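Local coordinates for uncharacterized protein DUF1470 (Jannaschia sp. CCS1, PDB 3H0N) that is of unknown function but combines a treble clef zinc finger with a helical domain of new fold and may act as a transcription regulator, at residues L16-N20 against R155-D159; H59-F63 against L121-W125; L89-L93 against A130-A134. One frame throughout, in Å; residues are numbered along the deposited sequence.

Contact 1: residues L16-N20 against R155-D159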
loop_
_atom_site.group_PDB
_atom_site.type_symbol
_atom_site.label_atom_id
_atom_site.label_comp_id
_atom_site.label_asym_id
_atom_site.label_seq_id
_atom_site.Cartn_x
_atom_site.Cartn_y
_atom_site.Cartn_z
ATOM N N LEU A 16 -13.629 -10.026 -1.509
ATOM C CA LEU A 16 -14.908 -10.294 -0.814
ATOM C C LEU A 16 -15.981 -10.676 -1.797
ATOM O O LEU A 16 -16.709 -11.663 -1.595
ATOM C CB LEU A 16 -15.358 -9.077 -0.002
ATOM C CG LEU A 16 -14.409 -8.672 1.133
ATOM C CD1 LEU A 16 -14.730 -7.229 1.594
ATOM C CD2 LEU A 16 -14.472 -9.626 2.334
ATOM N N ASP A 17 -16.111 -9.895 -2.854
ATOM C CA ASP A 17 -17.148 -10.127 -3.856
ATOM C C ASP A 17 -16.961 -11.484 -4.585
ATOM O O ASP A 17 -17.944 -12.189 -4.817
ATOM C CB ASP A 17 -17.168 -9.008 -4.896
ATOM C CG ASP A 17 -17.749 -7.709 -4.370
ATOM O OD1 ASP A 17 -18.314 -7.707 -3.263
ATOM O OD2 ASP A 17 -17.645 -6.718 -5.133
ATOM N N LEU A 18 -15.715 -11.813 -4.892
ATOM C CA LEU A 18 -15.408 -13.052 -5.619
ATOM C C LEU A 18 -15.723 -14.244 -4.723
ATOM O O LEU A 18 -16.368 -15.210 -5.153
ATOM C CB LEU A 18 -13.939 -13.048 -6.073
ATOM C CG LEU A 18 -13.474 -14.391 -6.641
ATOM C CD1 LEU A 18 -14.278 -14.850 -7.864
ATOM C CD2 LEU A 18 -11.987 -14.248 -6.941
ATOM N N VAL A 19 -15.282 -14.188 -3.476
ATOM C CA VAL A 19 -15.596 -15.277 -2.538
ATOM C C VAL A 19 -17.100 -15.416 -2.397
ATOM O O VAL A 19 -17.632 -16.534 -2.374
ATOM C CB VAL A 19 -14.901 -15.008 -1.196
ATOM C CG1 VAL A 19 -15.524 -15.847 -0.043
ATOM C CG2 VAL A 19 -13.377 -15.231 -1.359
ATOM N N ASN A 20 -17.834 -14.295 -2.310
ATOM C CA ASN A 20 -19.265 -14.367 -2.058
ATOM C C ASN A 20 -20.034 -14.878 -3.265
ATOM O O ASN A 20 -21.064 -15.525 -3.120
ATOM C CB ASN A 20 -19.778 -13.040 -1.536
ATOM C CG ASN A 20 -19.449 -12.849 -0.063
ATOM O OD1 ASN A 20 -19.270 -13.827 0.659
ATOM N ND2 ASN A 20 -19.358 -11.602 0.374
ATOM N N ARG A 155 -21.866 -15.960 4.019
ATOM C CA ARG A 155 -21.129 -14.982 3.244
ATOM C C ARG A 155 -20.182 -14.206 4.154
ATOM O O ARG A 155 -20.419 -14.018 5.346
ATOM C CB ARG A 155 -22.067 -14.035 2.512
ATOM C CG ARG A 155 -23.017 -14.671 1.532
ATOM C CD ARG A 155 -22.368 -15.498 0.457
ATOM N NE ARG A 155 -22.145 -16.867 0.862
ATOM C CZ ARG A 155 -21.466 -17.765 0.136
ATOM N NH1 ARG A 155 -20.955 -17.470 -1.048
ATOM N NH2 ARG A 155 -21.317 -19.015 0.580
ATOM N N VAL A 156 -19.101 -13.754 3.542
ATOM C CA VAL A 156 -18.047 -13.017 4.249
ATOM C C VAL A 156 -18.263 -11.510 4.110
ATOM O O VAL A 156 -18.922 -11.019 3.195
ATOM C CB VAL A 156 -16.626 -13.395 3.757
ATOM C CG1 VAL A 156 -16.370 -14.890 3.948
ATOM C CG2 VAL A 156 -16.351 -12.956 2.343
ATOM N N TYR A 157 -17.661 -10.779 5.048
ATOM C CA TYR A 157 -17.716 -9.327 4.984
ATOM C C TYR A 157 -16.512 -8.749 5.683
ATOM O O TYR A 157 -15.846 -9.404 6.481
ATOM C CB TYR A 157 -19.047 -8.788 5.572
ATOM C CG TYR A 157 -19.223 -9.019 7.035
ATOM C CD1 TYR A 157 -19.725 -10.248 7.500
ATOM C CD2 TYR A 157 -18.897 -8.063 7.991
ATOM C CE1 TYR A 157 -19.877 -10.478 8.843
ATOM C CE2 TYR A 157 -19.083 -8.286 9.333
ATOM C CZ TYR A 157 -19.526 -9.520 9.762
ATOM O OH TYR A 157 -19.695 -9.769 11.111
ATOM N N PHE A 158 -16.215 -7.500 5.329
ATOM C CA PHE A 158 -15.206 -6.712 6.025
ATOM C C PHE A 158 -15.946 -5.538 6.651
ATOM O O PHE A 158 -16.600 -4.756 5.972
ATOM C CB PHE A 158 -14.111 -6.217 5.085
ATOM C CG PHE A 158 -13.042 -5.434 5.774
ATOM C CD1 PHE A 158 -13.197 -4.080 5.936
ATOM C CD2 PHE A 158 -11.919 -6.027 6.304
ATOM C CE1 PHE A 158 -12.233 -3.318 6.631
ATOM C CE2 PHE A 158 -10.947 -5.293 6.943
ATOM C CZ PHE A 158 -11.123 -3.925 7.111
ATOM N N ASP A 159 -15.897 -5.464 7.968
ATOM C CA ASP A 159 -16.605 -4.450 8.755
ATOM C C ASP A 159 -15.943 -3.085 8.588
ATOM O O ASP A 159 -14.776 -2.879 8.985
ATOM C CB ASP A 159 -16.574 -4.859 10.233
ATOM C CG ASP A 159 -17.404 -3.958 11.139
ATOM O OD1 ASP A 159 -17.902 -2.893 10.707
ATOM O OD2 ASP A 159 -17.530 -4.370 12.329
#

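Contact 2: residues H59-F63 against L121-W125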
loop_
_atom_site.group_PDB
_atom_site.type_symbol
_atom_site.label_atom_id
_atom_site.label_comp_id
_atom_site.label_asym_id
_atom_site.label_seq_id
_atom_site.Cartn_x
_atom_site.Cartn_y
_atom_site.Cartn_z
ATOM N N HIS A 59 -11.230 -18.034 -18.272
ATOM C CA HIS A 59 -10.885 -17.436 -16.998
ATOM C C HIS A 59 -11.741 -17.911 -15.855
ATOM O O HIS A 59 -11.383 -17.715 -14.673
ATOM C CB HIS A 59 -10.981 -15.910 -17.090
ATOM C CG HIS A 59 -10.000 -15.356 -18.058
ATOM N ND1 HIS A 59 -10.356 -14.550 -19.123
ATOM C CD2 HIS A 59 -8.676 -15.571 -18.165
ATOM C CE1 HIS A 59 -9.266 -14.274 -19.824
ATOM N NE2 HIS A 59 -8.232 -14.887 -19.269
ATOM N N VAL A 60 -12.879 -18.538 -16.141
ATOM C CA VAL A 60 -13.793 -18.934 -15.075
ATOM C C VAL A 60 -13.093 -19.903 -14.100
ATOM O O VAL A 60 -13.122 -19.665 -12.884
ATOM C CB VAL A 60 -15.054 -19.575 -15.657
ATOM C CG1 VAL A 60 -15.869 -20.294 -14.549
ATOM C CG2 VAL A 60 -15.891 -18.502 -16.385
ATOM N N GLU A 61 -12.411 -20.940 -14.612
ATOM C CA GLU A 61 -11.747 -21.931 -13.735
ATOM C C GLU A 61 -10.711 -21.261 -12.849
ATOM O O GLU A 61 -10.621 -21.557 -11.640
ATOM C CB GLU A 61 -11.116 -23.063 -14.535
ATOM C CG GLU A 61 -10.448 -24.122 -13.657
ATOM C CD GLU A 61 -9.899 -25.304 -14.472
ATOM O OE1 GLU A 61 -10.716 -26.101 -14.964
ATOM O OE2 GLU A 61 -8.654 -25.418 -14.618
ATOM N N GLY A 62 -9.965 -20.307 -13.398
ATOM C CA GLY A 62 -8.968 -19.613 -12.623
ATOM C C GLY A 62 -9.571 -18.783 -11.501
ATOM O O GLY A 62 -9.033 -18.727 -10.380
ATOM N N PHE A 63 -10.682 -18.090 -11.784
ATOM C CA PHE A 63 -11.347 -17.323 -10.747
ATOM C C PHE A 63 -12.018 -18.210 -9.681
ATOM O O PHE A 63 -12.040 -17.821 -8.520
ATOM C CB PHE A 63 -12.310 -16.301 -11.364
ATOM C CG PHE A 63 -11.635 -15.055 -11.791
ATOM C CD1 PHE A 63 -11.387 -14.045 -10.881
ATOM C CD2 PHE A 63 -11.203 -14.892 -13.077
ATOM C CE1 PHE A 63 -10.731 -12.868 -11.287
ATOM C CE2 PHE A 63 -10.563 -13.724 -13.468
ATOM C CZ PHE A 63 -10.339 -12.732 -12.546
ATOM N N LEU A 121 -4.182 -12.230 -16.922
ATOM C CA LEU A 121 -5.409 -11.754 -16.276
ATOM C C LEU A 121 -5.690 -12.393 -14.905
ATOM O O LEU A 121 -5.927 -11.695 -13.936
ATOM C CB LEU A 121 -6.609 -11.922 -17.240
ATOM C CG LEU A 121 -7.919 -11.215 -16.844
ATOM C CD1 LEU A 121 -8.757 -10.827 -18.068
ATOM C CD2 LEU A 121 -8.731 -12.090 -15.912
ATOM N N VAL A 122 -5.690 -13.721 -14.827
ATOM C CA VAL A 122 -5.858 -14.390 -13.541
ATOM C C VAL A 122 -4.656 -14.162 -12.605
ATOM O O VAL A 122 -4.852 -13.849 -11.420
ATOM C CB VAL A 122 -6.242 -15.874 -13.704
ATOM C CG1 VAL A 122 -6.201 -16.609 -12.347
ATOM C CG2 VAL A 122 -7.620 -15.991 -14.314
ATOM N N PRO A 123 -3.418 -14.235 -13.110
ATOM C CA PRO A 123 -2.299 -13.841 -12.234
ATOM C C PRO A 123 -2.372 -12.411 -11.716
ATOM O O PRO A 123 -2.054 -12.166 -10.559
ATOM C CB PRO A 123 -1.084 -14.063 -13.131
ATOM C CG PRO A 123 -1.490 -15.207 -13.988
ATOM C CD PRO A 123 -2.933 -14.919 -14.331
HETATM N N MSE A 124 -2.803 -11.472 -12.558
HETATM C CA MSE A 124 -2.953 -10.079 -12.132
HETATM C C MSE A 124 -3.936 -9.960 -10.969
HETATM O O MSE A 124 -3.644 -9.318 -9.952
HETATM C CB MSE A 124 -3.424 -9.166 -13.284
HETATM C CG MSE A 124 -4.052 -7.842 -12.846
HETATM SE SE MSE A 124 -4.842 -6.983 -14.426
HETATM C CE MSE A 124 -5.783 -5.513 -13.632
ATOM N N TRP A 125 -5.118 -10.544 -11.147
ATOM C CA TRP A 125 -6.164 -10.444 -10.110
ATOM C C TRP A 125 -5.786 -11.217 -8.859
ATOM O O TRP A 125 -6.110 -10.765 -7.768
ATOM C CB TRP A 125 -7.541 -10.798 -10.686
ATOM C CG TRP A 125 -8.069 -9.644 -11.481
ATOM C CD1 TRP A 125 -8.082 -9.514 -12.816
ATOM C CD2 TRP A 125 -8.507 -8.400 -10.934
ATOM N NE1 TRP A 125 -8.560 -8.251 -13.164
ATOM C CE2 TRP A 125 -8.814 -7.551 -12.016
ATOM C CE3 TRP A 125 -8.684 -7.932 -9.633
ATOM C CZ2 TRP A 125 -9.276 -6.237 -11.829
ATOM C CZ3 TRP A 125 -9.138 -6.632 -9.461
ATOM C CH2 TRP A 125 -9.423 -5.812 -10.534
#

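Contact 3: residues L89-L93 against A130-A134. With NA (sodium ion), chain E.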
loop_
_atom_site.group_PDB
_atom_site.type_symbol
_atom_site.label_atom_id
_atom_site.label_comp_id
_atom_site.label_asym_id
_atom_site.label_seq_id
_atom_site.Cartn_x
_atom_site.Cartn_y
_atom_site.Cartn_z
ATOM N N LEU A 89 -1.116 -16.177 1.560
ATOM C CA LEU A 89 -1.012 -14.936 0.792
ATOM C C LEU A 89 0.421 -14.686 0.301
ATOM O O LEU A 89 0.634 -14.270 -0.837
ATOM C CB LEU A 89 -1.507 -13.760 1.634
ATOM C CG LEU A 89 -3.003 -13.776 1.990
ATOM C CD1 LEU A 89 -3.324 -12.759 3.069
ATOM C CD2 LEU A 89 -3.889 -13.540 0.750
ATOM N N ASN A 90 1.409 -15.005 1.132
ATOM C CA ASN A 90 2.821 -14.845 0.737
ATOM C C ASN A 90 3.161 -15.705 -0.450
ATOM O O ASN A 90 3.896 -15.285 -1.333
ATOM C CB ASN A 90 3.765 -15.146 1.896
ATOM C CG ASN A 90 3.811 -14.053 2.914
ATOM O OD1 ASN A 90 3.387 -12.923 2.645
ATOM N ND2 ASN A 90 4.423 -14.342 4.066
ATOM N N HIS A 91 2.609 -16.894 -0.491
ATOM C CA HIS A 91 2.879 -17.778 -1.598
ATOM C C HIS A 91 2.251 -17.266 -2.889
ATOM O O HIS A 91 2.862 -17.371 -3.951
ATOM C CB HIS A 91 2.368 -19.167 -1.296
ATOM C CG HIS A 91 2.525 -20.119 -2.436
ATOM N ND1 HIS A 91 1.452 -20.575 -3.166
ATOM C CD2 HIS A 91 3.624 -20.688 -2.978
ATOM C CE1 HIS A 91 1.885 -21.405 -4.101
ATOM N NE2 HIS A 91 3.196 -21.489 -4.008
ATOM N N LEU A 92 1.053 -16.697 -2.796
ATOM C CA LEU A 92 0.420 -16.084 -3.981
ATOM C C LEU A 92 1.209 -14.889 -4.517
ATOM O O LEU A 92 1.330 -14.723 -5.735
ATOM C CB LEU A 92 -1.027 -15.691 -3.700
ATOM C CG LEU A 92 -1.955 -16.845 -3.363
ATOM C CD1 LEU A 92 -3.261 -16.235 -2.952
ATOM C CD2 LEU A 92 -2.074 -17.786 -4.573
ATOM N N LEU A 93 1.749 -14.090 -3.608
ATOM C CA LEU A 93 2.536 -12.913 -3.979
ATOM C C LEU A 93 3.863 -13.323 -4.635
ATOM O O LEU A 93 4.349 -12.652 -5.544
ATOM C CB LEU A 93 2.772 -12.004 -2.756
ATOM C CG LEU A 93 1.464 -11.341 -2.291
ATOM C CD1 LEU A 93 1.607 -10.856 -0.839
ATOM C CD2 LEU A 93 1.038 -10.243 -3.280
ATOM N N ALA A 130 -4.475 -10.677 -3.357
ATOM C CA ALA A 130 -3.580 -11.084 -2.276
ATOM C C ALA A 130 -2.982 -9.897 -1.546
ATOM O O ALA A 130 -2.916 -9.859 -0.336
ATOM C CB ALA A 130 -2.432 -12.043 -2.766
ATOM N N GLU A 131 -2.505 -8.913 -2.321
ATOM C CA GLU A 131 -1.944 -7.698 -1.691
ATOM C C GLU A 131 -3.020 -6.971 -0.870
ATOM O O GLU A 131 -2.769 -6.444 0.205
ATOM C CB GLU A 131 -1.275 -6.749 -2.693
ATOM C CG GLU A 131 -0.579 -5.534 -2.039
ATOM C CD GLU A 131 -1.502 -4.380 -1.637
ATOM O OE1 GLU A 131 -2.618 -4.245 -2.204
ATOM O OE2 GLU A 131 -1.084 -3.585 -0.741
ATOM N N GLY A 132 -4.243 -6.941 -1.390
ATOM C CA GLY A 132 -5.317 -6.212 -0.690
ATOM C C GLY A 132 -5.619 -6.826 0.666
ATOM O O GLY A 132 -5.755 -6.133 1.694
ATOM N N LEU A 133 -5.696 -8.150 0.693
ATOM C CA LEU A 133 -5.891 -8.836 1.978
ATOM C C LEU A 133 -4.686 -8.689 2.880
ATOM O O LEU A 133 -4.812 -8.424 4.081
ATOM C CB LEU A 133 -6.245 -10.304 1.795
ATOM C CG LEU A 133 -7.553 -10.550 1.097
ATOM C CD1 LEU A 133 -7.737 -12.061 0.922
ATOM C CD2 LEU A 133 -8.745 -9.922 1.782
ATOM N N ALA A 134 -3.492 -8.859 2.316
ATOM C CA ALA A 134 -2.247 -8.707 3.085
ATOM C C ALA A 134 -2.150 -7.327 3.739
ATOM O O ALA A 134 -1.687 -7.189 4.877
ATOM C CB ALA A 134 -0.998 -9.009 2.226
HETATM NA NA NA E . 5.723 -12.751 -7.588
HETATM O O HOH W 1 8.045 -12.878 -6.578
HETATM O O HOH W 2 6.239 -10.504 -7.856
HETATM O O HOH W 3 6.551 -13.164 -9.753
#

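Contact 1: residues L16-N20 against R155-D159
The flat amide of Asn20 takes both its partners, on Val156, within or close to its plane, and the guanidinium of Arg155 meets the backbone carbonyl of Asn20 at its own edge, close to its plane. The amide uses both its polar atoms on one residue. Val156 N donates to Asn20 OD1 over 2.9 Å, lying in the carbonyl plane on a lone pair. Asn20 ND2 donates to Val156 O, also over 2.9 Å and nearly straight at 173°, with the acceptor in the amide plane. Two such bonds should fix the rotation of the amide, which thereby imitates a neighbouring strand. Bends at chi2 (-56°) and chi3 (87°) fold Arg155 back alongside Asn20, bringing NH1 to 2.8 Å from Asn20 O. That donor sits above the carbonyl plane rather than on a lone pair; NH1 is also bonded to Thr23 O, and NE to Ser26 O.

Beside this polar end the contact turns apolar. Leu16 forks over the strand, CD2 at 3.8 Å from Val156 CG2 and CD1 at 3.7 Å from Phe158 CB. Val156 CG2 is also met by Val19 CG1 at 3.8 Å.

The strand belongs to the hairpin 145-147/156-158 of the treble clef, whose linking loop carries the zinc ligands Cys148 and Cys153. It runs almost antiparallel to helix 10-22, with segment axes 8.4 Å apart, while Leu18 and Val19 of that helix pack against helix 58-78.

Contact 2: residues H59-F63 against L121-W125
His59, Gly62 and Phe63 meet Leu121, Val122 and Trp125 where two helices of the ABATE domain run side by side in nearly the same direction, crossing at -25° with segment axes 10.0 Å apart. One interaction is a CH-pi contact. In the conformer of Leu121 described, one of two, CD2 stands over the centre of the His59 ring, 4.2 Å from its centroid, so this contact is tentative. The ring's ND1 is hydrogen-bonded to Gly56 N.

Aliphatic packing supplies a second kind. Val122 has CG1 trans to its own nitrogen (chi1 171°), which directs that methyl at the backbone of Gly62, 4.1 Å from Gly62 CA. The other methyl, CG2, packs 3.8 Å from Phe63 CE2. A beta carbon on Gly62 would probably collide with Val122 CG2, so the bare backbone accommodates that methyl.

The third kind involves the aromatic side chains. The Phe63 ring and the five-membered ring of Trp125 lie obliquely, their planes 47° apart and their centroids 5.8 Å apart. Trp125 NE1 bonds to Ser51 OG on helix 49-54, which ties down the indole, and Phe63 CE1 rests on the methylene of Trp125, 3.8 Å from CB.

Contact 3: residues L89-L93 against A130-A134
Leu93, whose side chain packs on Ala130 and Glu131, turns its backbone oxygen to a sodium ion: Leu93 O lies 2.5 Å from the metal. Three waters and the carbonyl oxygens of Arg94 and His96 complete six ligands, so the ion is held by the C-terminal end of helix 82-95 and the residue that follows it.

The side chain of the same residue points into the interface, where the contact is made by hydrocarbon side chains, against Ala130 and the backbone of Glu131. Leu93 CD2 reaches 3.9 Å from Ala130 CB and passes equally near the backbone nitrogen of Glu131, while CD1 lies more loosely against the methyl of Ala134. Leu92 adds its CB at 4.0 Å from Ala130 CB. The small alanine thus fits among Leu89, Leu92 and Leu93.

This is roughly antiparallel helix packing within the ABATE domain: helices 82-95 and 121-138 cross at -143°, their segment axes 9.6 Å apart, and the alpha carbons of Leu89 and Ala130 approach to 5.6 Å. Leu89, one turn before Leu93 on the same helix, extends the fit. With its CG opposite the carbonyl carbon (chi1 -66°), it sends CD2 to 3.9 Å from Ala130 CA and CD1 to 4.0 Å from Leu133 CB, the two leucine side chains crossing at about a right angle. Replacing Leu89 with an alanine would probably open a gap among Ala130, Leu133 and Ala134, since both methyls that touch them would be gone.

Farther out, the carboxylate of Glu131 is paired with Arg135 in a salt bridge. The second subunit comes up against this region: Asn90 OD1 accepts a hydrogen bond from Leu102 N of the second subunit, and Leu93 packs on Pro100 of that subunit.

In the fold
Contacts 2 and 3 both lie inside the long loop of chain closed by contact 1, and they interlock, since their segments alternate in the sequence. Both use helix 121-138, near its start in contact 2 and farther along in contact 3, against helices 58-78 and 82-95, which are consecutive in the chain; their centres are about 15 Å apart. Contact 1 is centred about 18 Å from contact 2, which it touches through Leu18 CD1 and Phe63 O, and about 16 Å from contact 3. Thus contacts 2 and 3 knit the helical domain together, while contact 1 fastens its first long helix to the zinc finger, probably fixing how the two parts are oriented.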